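Local coordinates for probable benzoylformate decarboxylase (Rhodococcus jostii, PDB 7ORX), which belongs to the thiamine diphosphate-dependent enzymes, built from three parallel-sheet domains, and carries thiamine diphosphate and a sodium ion, at residues Ser251-Leu256 / Ser338-Leu343; Asp222-Ala227 / Cys243-Arg248. All coordinates share one frame; numbering follows the deposited sequence.

Contact 1. Residues Ser251-Leu256 / Ser338-Leu343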
ATOM      1  N   SER C 251      13.477 -40.202  21.406  1.00 71.93           N
ATOM      2  CA  SER C 251      14.150 -39.213  20.526  1.00 70.30           C
ATOM      3  C   SER C 251      13.948 -37.778  21.026  1.00 69.31           C
ATOM      4  O   SER C 251      14.762 -36.935  20.688  1.00 68.52           O
ATOM      5  CB  SER C 251      13.702 -39.361  19.119  1.00 70.10           C
ATOM      6  OG  SER C 251      14.233 -40.555  18.524  1.00 71.91           O
ATOM      7  N   PHE C 252      12.948 -37.485  21.847  1.00 70.17           N
ATOM      8  CA  PHE C 252      12.625 -36.083  22.237  1.00 68.89           C
ATOM      9  C   PHE C 252      13.758 -35.491  23.058  1.00 69.51           C
ATOM     10  O   PHE C 252      14.191 -36.185  24.000  1.00 71.77           O
ATOM     11  CB  PHE C 252      11.329 -35.972  23.038  1.00 67.54           C
ATOM     12  CG  PHE C 252      10.868 -34.551  23.165  1.00 66.24           C
ATOM     13  CD1 PHE C 252      10.494 -33.822  22.054  1.00 64.75           C
ATOM     14  CD2 PHE C 252      10.856 -33.933  24.401  1.00 66.63           C
ATOM     15  CE1 PHE C 252      10.097 -32.509  22.172  1.00 64.45           C
ATOM     16  CE2 PHE C 252      10.450 -32.615  24.532  1.00 66.03           C
ATOM     17  CZ  PHE C 252      10.071 -31.909  23.407  1.00 66.29           C
ATOM     18  N   ARG C 253      14.216 -34.279  22.693  1.00 68.98           N
ATOM     19  CA  ARG C 253      15.316 -33.539  23.384  1.00 68.97           C
ATOM     20  C   ARG C 253      14.890 -32.144  23.842  1.00 67.33           C
ATOM     21  O   ARG C 253      15.685 -31.510  24.481  1.00 69.17           O
ATOM     22  CB  ARG C 253      16.514 -33.364  22.455  1.00 70.61           C
ATOM     23  CG  ARG C 253      17.207 -34.657  22.064  1.00 72.31           C
ATOM     24  CD  ARG C 253      17.973 -35.249  23.222  1.00 73.61           C
ATOM     25  NE  ARG C 253      18.487 -36.568  22.897  1.00 74.46           N
ATOM     26  CZ  ARG C 253      17.813 -37.705  23.053  1.00 74.48           C
ATOM     27  NH1 ARG C 253      16.576 -37.717  23.549  1.00 72.95           N
ATOM     28  NH2 ARG C 253      18.410 -38.835  22.707  1.00 75.00           N
ATOM     29  N   GLY C 254      13.713 -31.670  23.475  1.00 66.42           N
ATOM     30  CA  GLY C 254      13.179 -30.363  23.877  1.00 65.82           C
ATOM     31  C   GLY C 254      13.123 -29.358  22.741  1.00 65.61           C
ATOM     32  O   GLY C 254      13.053 -29.750  21.571  1.00 67.05           O
ATOM     33  N   VAL C 255      13.124 -28.086  23.104  1.00 64.62           N
ATOM     34  CA  VAL C 255      12.963 -26.932  22.200  1.00 64.65           C
ATOM     35  C   VAL C 255      14.327 -26.297  21.983  1.00 65.41           C
ATOM     36  O   VAL C 255      15.000 -26.063  22.918  1.00 67.83           O
ATOM     37  CB  VAL C 255      11.955 -25.954  22.802  1.00 64.45           C
ATOM     38  CG1 VAL C 255      11.837 -24.671  22.007  1.00 65.65           C
ATOM     39  CG2 VAL C 255      10.597 -26.608  22.913  1.00 64.28           C
ATOM     40  N   LEU C 256      14.705 -26.025  20.746  1.00 65.90           N
ATOM     41  CA  LEU C 256      15.969 -25.331  20.436  1.00 65.44           C
ATOM     42  C   LEU C 256      15.836 -23.928  20.996  1.00 65.42           C
ATOM     43  O   LEU C 256      14.753 -23.369  20.995  1.00 64.36           O
ATOM     44  CB  LEU C 256      16.180 -25.339  18.921  1.00 64.68           C
ATOM     45  CG  LEU C 256      16.633 -26.684  18.391  1.00 64.61           C
ATOM     46  CD1 LEU C 256      16.805 -26.660  16.894  1.00 65.06           C
ATOM     47  CD2 LEU C 256      17.934 -27.090  19.028  1.00 65.25           C
ATOM     48  N   SER C 338      22.257 -47.873  17.721  1.00 79.62           N
ATOM     49  CA  SER C 338      21.384 -48.508  18.746  1.00 78.80           C
ATOM     50  C   SER C 338      20.146 -47.639  18.935  1.00 78.06           C
ATOM     51  O   SER C 338      20.261 -46.417  18.932  1.00 76.87           O
ATOM     52  CB  SER C 338      22.083 -48.742  20.064  1.00 79.18           C
ATOM     53  OG  SER C 338      23.303 -49.446  19.902  1.00 79.42           O
ATOM     54  N   PRO C 339      18.937 -48.232  19.078  1.00 79.08           N
ATOM     55  CA  PRO C 339      17.733 -47.479  19.426  1.00 78.78           C
ATOM     56  C   PRO C 339      17.972 -46.642  20.675  1.00 77.36           C
ATOM     57  O   PRO C 339      18.617 -47.128  21.528  1.00 80.21           O
ATOM     58  CB  PRO C 339      16.676 -48.565  19.735  1.00 80.42           C
ATOM     59  CG  PRO C 339      17.133 -49.762  18.926  1.00 81.53           C
ATOM     60  CD  PRO C 339      18.651 -49.663  18.877  1.00 81.56           C
ATOM     61  N   LEU C 340      17.443 -45.438  20.760  1.00 76.20           N
ATOM     62  CA  LEU C 340      17.801 -44.478  21.854  1.00 76.08           C
ATOM     63  C   LEU C 340      17.152 -44.922  23.171  1.00 75.42           C
ATOM     64  O   LEU C 340      16.077 -45.512  23.191  1.00 74.93           O
ATOM     65  CB  LEU C 340      17.408 -43.050  21.458  1.00 75.86           C
ATOM     66  CG  LEU C 340      18.221 -42.456  20.290  1.00 76.75           C
ATOM     67  CD1 LEU C 340      17.539 -41.244  19.682  1.00 75.73           C
ATOM     68  CD2 LEU C 340      19.643 -42.114  20.708  1.00 76.98           C
ATOM     69  N   PRO C 341      17.816 -44.716  24.337  1.00 74.98           N
ATOM     70  CA  PRO C 341      17.245 -45.127  25.624  1.00 74.36           C
ATOM     71  C   PRO C 341      15.999 -44.316  25.983  1.00 72.94           C
ATOM     72  O   PRO C 341      15.835 -43.188  25.514  1.00 71.71           O
ATOM     73  CB  PRO C 341      18.386 -44.914  26.622  1.00 73.98           C
ATOM     74  CG  PRO C 341      19.315 -43.938  25.978  1.00 74.24           C
ATOM     75  CD  PRO C 341      19.165 -44.131  24.479  1.00 75.05           C
ATOM     76  N   PRO C 342      15.076 -44.852  26.810  1.00 72.81           N
ATOM     77  CA  PRO C 342      14.023 -44.050  27.423  1.00 74.09           C
ATOM     78  C   PRO C 342      14.559 -42.798  28.166  1.00 75.42           C
ATOM     79  O   PRO C 342      15.670 -42.803  28.740  1.00 74.20           O
ATOM     80  CB  PRO C 342      13.433 -45.015  28.503  1.00 73.63           C
ATOM     81  CG  PRO C 342      13.719 -46.400  27.981  1.00 73.29           C
ATOM     82  CD  PRO C 342      15.066 -46.237  27.329  1.00 73.65           C
ATOM     83  N   LEU C 343      13.764 -41.730  28.162  1.00 76.76           N
ATOM     84  CA  LEU C 343      14.126 -40.448  28.804  1.00 76.55           C
ATOM     85  C   LEU C 343      14.200 -40.677  30.296  1.00 78.14           C
ATOM     86  O   LEU C 343      13.485 -41.563  30.776  1.00 79.33           O
ATOM     87  CB  LEU C 343      13.072 -39.392  28.481  1.00 75.06           C
ATOM     88  CG  LEU C 343      13.043 -38.956  27.021  1.00 73.25           C
ATOM     89  CD1 LEU C 343      11.995 -37.885  26.824  1.00 73.24           C
ATOM     90  CD2 LEU C 343      14.395 -38.462  26.550  1.00 72.74           C
TER
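The backbones of Ser251 and Leu340 come within 6.5 Å (CA to CA), whereas Phe252 and Leu343 stay 8.0 Å apart on the same measure. Strand 252-255 is the outermost of the central parallel sheet, bonded to 234-236; the extended, proline-rich 338-343 adds no further strand, and side chains bridge the gap. Leu340 and Leu343 both aim at the strand. Leu340 lays CD1 against Ser251 OG at 3.6 Å. The other leucine sets CD2 beside the carbonyl O of Phe252, while its CD1 lies 4.3 Å from Phe252 CB. The guanidinium of Arg253 lies between Leu340 and Leu343. A bend at chi2 (-72°) turns it back toward the carbonyls of Phe252 and Pro250, and NH1 reaches Phe252 O at 2.9 Å. That bond is bent, 136° at the hydrogen, with the donor well above the carbonyl plane. Leucine suits both places, its branched methyls touching guanidinium and neighbouring groups together: Leu343 CD2 meets Arg253 NH1 at 3.8 Å, Leu340 CD1 meets NH2. Leucine methyls thus pack against groups that bond on the strand side, Ser251 OG to Ala232 O and Arg253 NH1 to Phe252 O and Pro250 O, and no hydrogen bond crosses.

Contact 2. Residues Asp222-Ala227 / Cys243-Arg248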
ATOM      1  N   ASP C 222       4.300 -40.154  11.678  1.00 76.21           N
ATOM      2  CA  ASP C 222       5.303 -40.410  10.609  1.00 77.20           C
ATOM      3  C   ASP C 222       6.646 -39.779  10.999  1.00 73.05           C
ATOM      4  O   ASP C 222       7.692 -40.339  10.699  1.00 70.14           O
ATOM      5  CB  ASP C 222       4.787 -39.905   9.248  1.00 80.97           C
ATOM      6  CG  ASP C 222       3.550 -40.663   8.765  1.00 88.02           C
ATOM      7  OD1 ASP C 222       3.608 -41.914   8.770  1.00 94.55           O
ATOM      8  OD2 ASP C 222       2.546 -40.012   8.328  1.00 93.90           O
ATOM      9  N   ALA C 223       6.627 -38.623  11.641  1.00 71.21           N
ATOM     10  CA  ALA C 223       7.824 -38.035  12.255  1.00 71.84           C
ATOM     11  C   ALA C 223       8.390 -39.035  13.277  1.00 72.76           C
ATOM     12  O   ALA C 223       9.618 -39.241  13.309  1.00 73.66           O
ATOM     13  CB  ALA C 223       7.448 -36.762  12.933  1.00 73.80           C
ATOM     14  N   VAL C 224       7.521 -39.644  14.090  1.00 71.09           N
ATOM     15  CA  VAL C 224       7.945 -40.648  15.103  1.00 71.28           C
ATOM     16  C   VAL C 224       8.627 -41.786  14.365  1.00 71.09           C
ATOM     17  O   VAL C 224       9.748 -42.150  14.756  1.00 71.66           O
ATOM     18  CB  VAL C 224       6.793 -41.157  15.985  1.00 71.75           C
ATOM     19  CG1 VAL C 224       7.127 -42.503  16.596  1.00 73.27           C
ATOM     20  CG2 VAL C 224       6.419 -40.152  17.065  1.00 70.65           C
ATOM     21  N   LEU C 225       7.976 -42.324  13.331  1.00 71.39           N
ATOM     22  CA  LEU C 225       8.493 -43.541  12.668  1.00 70.38           C
ATOM     23  C   LEU C 225       9.861 -43.219  12.062  1.00 68.63           C
ATOM     24  O   LEU C 225      10.776 -44.041  12.139  1.00 68.09           O
ATOM     25  CB  LEU C 225       7.468 -44.001  11.643  1.00 72.58           C
ATOM     26  CG  LEU C 225       7.895 -45.208  10.809  1.00 75.42           C
ATOM     27  CD1 LEU C 225       8.312 -46.390  11.681  1.00 76.84           C
ATOM     28  CD2 LEU C 225       6.780 -45.591   9.868  1.00 75.83           C
ATOM     29  N   LEU C 226      10.022 -42.019  11.540  1.00 67.84           N
ATOM     30  CA  LEU C 226      11.277 -41.575  10.883  1.00 69.05           C
ATOM     31  C   LEU C 226      12.397 -41.458  11.917  1.00 69.61           C
ATOM     32  O   LEU C 226      13.496 -41.918  11.631  1.00 69.77           O
ATOM     33  CB  LEU C 226      11.033 -40.239  10.166  1.00 68.38           C
ATOM     34  CG  LEU C 226      12.260 -39.648   9.471  1.00 68.81           C
ATOM     35  CD1 LEU C 226      12.827 -40.637   8.451  1.00 68.68           C
ATOM     36  CD2 LEU C 226      11.927 -38.327   8.781  1.00 68.78           C
ATOM     37  N   ALA C 227      12.122 -40.851  13.077  1.00 70.93           N
ATOM     38  CA  ALA C 227      13.071 -40.779  14.204  1.00 72.58           C
ATOM     39  C   ALA C 227      13.443 -42.194  14.653  1.00 74.53           C
ATOM     40  O   ALA C 227      14.645 -42.407  14.901  1.00 78.00           O
ATOM     41  CB  ALA C 227      12.491 -39.962  15.335  1.00 73.90           C
ATOM     42  N   CYS C 243       3.090 -28.437  19.104  1.00 67.40           N
ATOM     43  CA  CYS C 243       3.978 -29.538  19.490  1.00 67.26           C
ATOM     44  C   CYS C 243       3.861 -30.642  18.447  1.00 66.91           C
ATOM     45  O   CYS C 243       2.814 -31.266  18.311  1.00 67.81           O
ATOM     46  CB  CYS C 243       3.605 -30.101  20.846  1.00 68.40           C
ATOM     47  SG  CYS C 243       4.641 -31.523  21.266  1.00 72.25           S
ATOM     48  N   PRO C 244       4.899 -30.855  17.635  1.00 65.94           N
ATOM     49  CA  PRO C 244       4.841 -31.816  16.547  1.00 67.39           C
ATOM     50  C   PRO C 244       5.303 -33.238  16.856  1.00 68.26           C
ATOM     51  O   PRO C 244       5.446 -34.054  15.944  1.00 70.82           O
ATOM     52  CB  PRO C 244       5.827 -31.195  15.553  1.00 67.09           C
ATOM     53  CG  PRO C 244       6.877 -30.605  16.450  1.00 67.78           C
ATOM     54  CD  PRO C 244       6.085 -30.008  17.581  1.00 66.43           C
ATOM     55  N   PHE C 245       5.531 -33.547  18.118  1.00 67.81           N
ATOM     56  CA  PHE C 245       6.156 -34.848  18.465  1.00 68.01           C
ATOM     57  C   PHE C 245       5.810 -35.225  19.890  1.00 68.36           C
ATOM     58  O   PHE C 245       5.686 -34.342  20.729  1.00 68.87           O
ATOM     59  CB  PHE C 245       7.665 -34.688  18.342  1.00 67.38           C
ATOM     60  CG  PHE C 245       8.414 -35.967  18.168  1.00 66.75           C
ATOM     61  CD1 PHE C 245       8.461 -36.583  16.934  1.00 66.02           C
ATOM     62  CD2 PHE C 245       9.130 -36.502  19.215  1.00 66.56           C
ATOM     63  CE1 PHE C 245       9.174 -37.752  16.754  1.00 66.08           C
ATOM     64  CE2 PHE C 245       9.859 -37.672  19.031  1.00 67.16           C
ATOM     65  CZ  PHE C 245       9.867 -38.309  17.803  1.00 67.48           C
ATOM     66  N   PRO C 246       5.688 -36.525  20.218  1.00 69.14           N
ATOM     67  CA  PRO C 246       5.452 -36.930  21.609  1.00 68.90           C
ATOM     68  C   PRO C 246       6.620 -36.485  22.517  1.00 67.54           C
ATOM     69  O   PRO C 246       7.728 -36.806  22.221  1.00 67.02           O
ATOM     70  CB  PRO C 246       5.312 -38.464  21.539  1.00 69.31           C
ATOM     71  CG  PRO C 246       5.273 -38.861  20.086  1.00 69.04           C
ATOM     72  CD  PRO C 246       5.769 -37.658  19.293  1.00 69.55           C
ATOM     73  N   THR C 247       6.365 -35.749  23.593  1.00 68.23           N
ATOM     74  CA  THR C 247       7.435 -35.207  24.491  1.00 69.14           C
ATOM     75  C   THR C 247       8.067 -36.279  25.378  1.00 69.00           C
ATOM     76  O   THR C 247       9.027 -35.914  26.059  1.00 72.69           O
ATOM     77  CB  THR C 247       6.946 -34.084  25.413  1.00 68.15           C
ATOM     78  OG1 THR C 247       6.048 -34.611  26.392  1.00 67.52           O
ATOM     79  CG2 THR C 247       6.321 -32.957  24.615  1.00 67.75           C
ATOM     80  N   ARG C 248       7.561 -37.516  25.400  1.00 69.28           N
ATOM     81  CA  ARG C 248       8.197 -38.583  26.235  1.00 71.18           C
ATOM     82  C   ARG C 248       8.671 -39.717  25.311  1.00 71.21           C
ATOM     83  O   ARG C 248       8.924 -40.824  25.747  1.00 74.17           O
ATOM     84  CB  ARG C 248       7.288 -39.074  27.373  1.00 70.25           C
ATOM     85  CG  ARG C 248       6.768 -37.970  28.279  1.00 71.21           C
ATOM     86  CD  ARG C 248       7.883 -37.218  28.990  1.00 72.32           C
ATOM     87  NE  ARG C 248       8.513 -38.049  30.037  1.00 74.33           N
ATOM     88  CZ  ARG C 248       9.738 -37.825  30.529  1.00 76.61           C
ATOM     89  NH1 ARG C 248      10.445 -36.792  30.105  1.00 77.77           N
ATOM     90  NH2 ARG C 248      10.267 -38.621  31.442  1.00 77.83           N
TER
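Phe245 turns its ring toward helix 220-230 and keeps Pro246 over one face, where the proline CD sits 3.3 Å above the ring plane, displaced toward the rim. At the edge, nearly in plane, lies the peptide carbonyl of Ala223, with its O 3.8 Å from Phe245 CE1. That oxygen also accepts the helical bond from Ala227 N. With CG anti to the backbone N (chi1 -159°), CE1 and CZ are carried up to the helix. There Phe245 CE1 comes within 3.6 Å of Val224 CA. Ala223 and Ala227, one turn apart, both face the loop: the CB of Ala223 meets Phe245 CD1. Ala227 CB lies 4.0 Å from Phe245 CZ. Their single methyls let the broad ring lie close to the helix backbone. This helix belongs to the beta-alpha-beta crossover from strand 206-210 to strand 234-236 in the Rossmann-like central domain, and Phe245 also touches Leu210 and Val234 of those strands. His249 makes a T-shaped contact with the Phe245 ring. Beta-branched Val224 flanks the ring at the helix surface: its CG2, anti to the carbonyl carbon, touches both Phe245 CE1 (3.7 Å) and Pro246 CD (3.4 Å). Proline suits this place, since its rigid pyrrolidine presents a compact hydrocarbon surface: its CD meets the valine methyl and also covers the ring face of Phe245.

Overall arrangement
Followed from the N terminus, the chain first closes contact 2, a short loop in which helix 220-230 leads through strand 234-236 to 243-248. Contact 1 opens directly afterwards at strand 252-255 and closes much later at 338-343, in the loop between helices 321-331 and 358-368, tying that loop to the outermost strand of the central sheet. The two loops are in series, neither nested nor crossed. Their centres are only 10 Å apart, and they pack together: Phe252 and Leu343 both touch the carbonyl O of Thr247, and Ser251 meets Ala227. Thr247 also bonds to Met390 and Leu392, linking this edge of the central domain to the chain beyond helix 383-389.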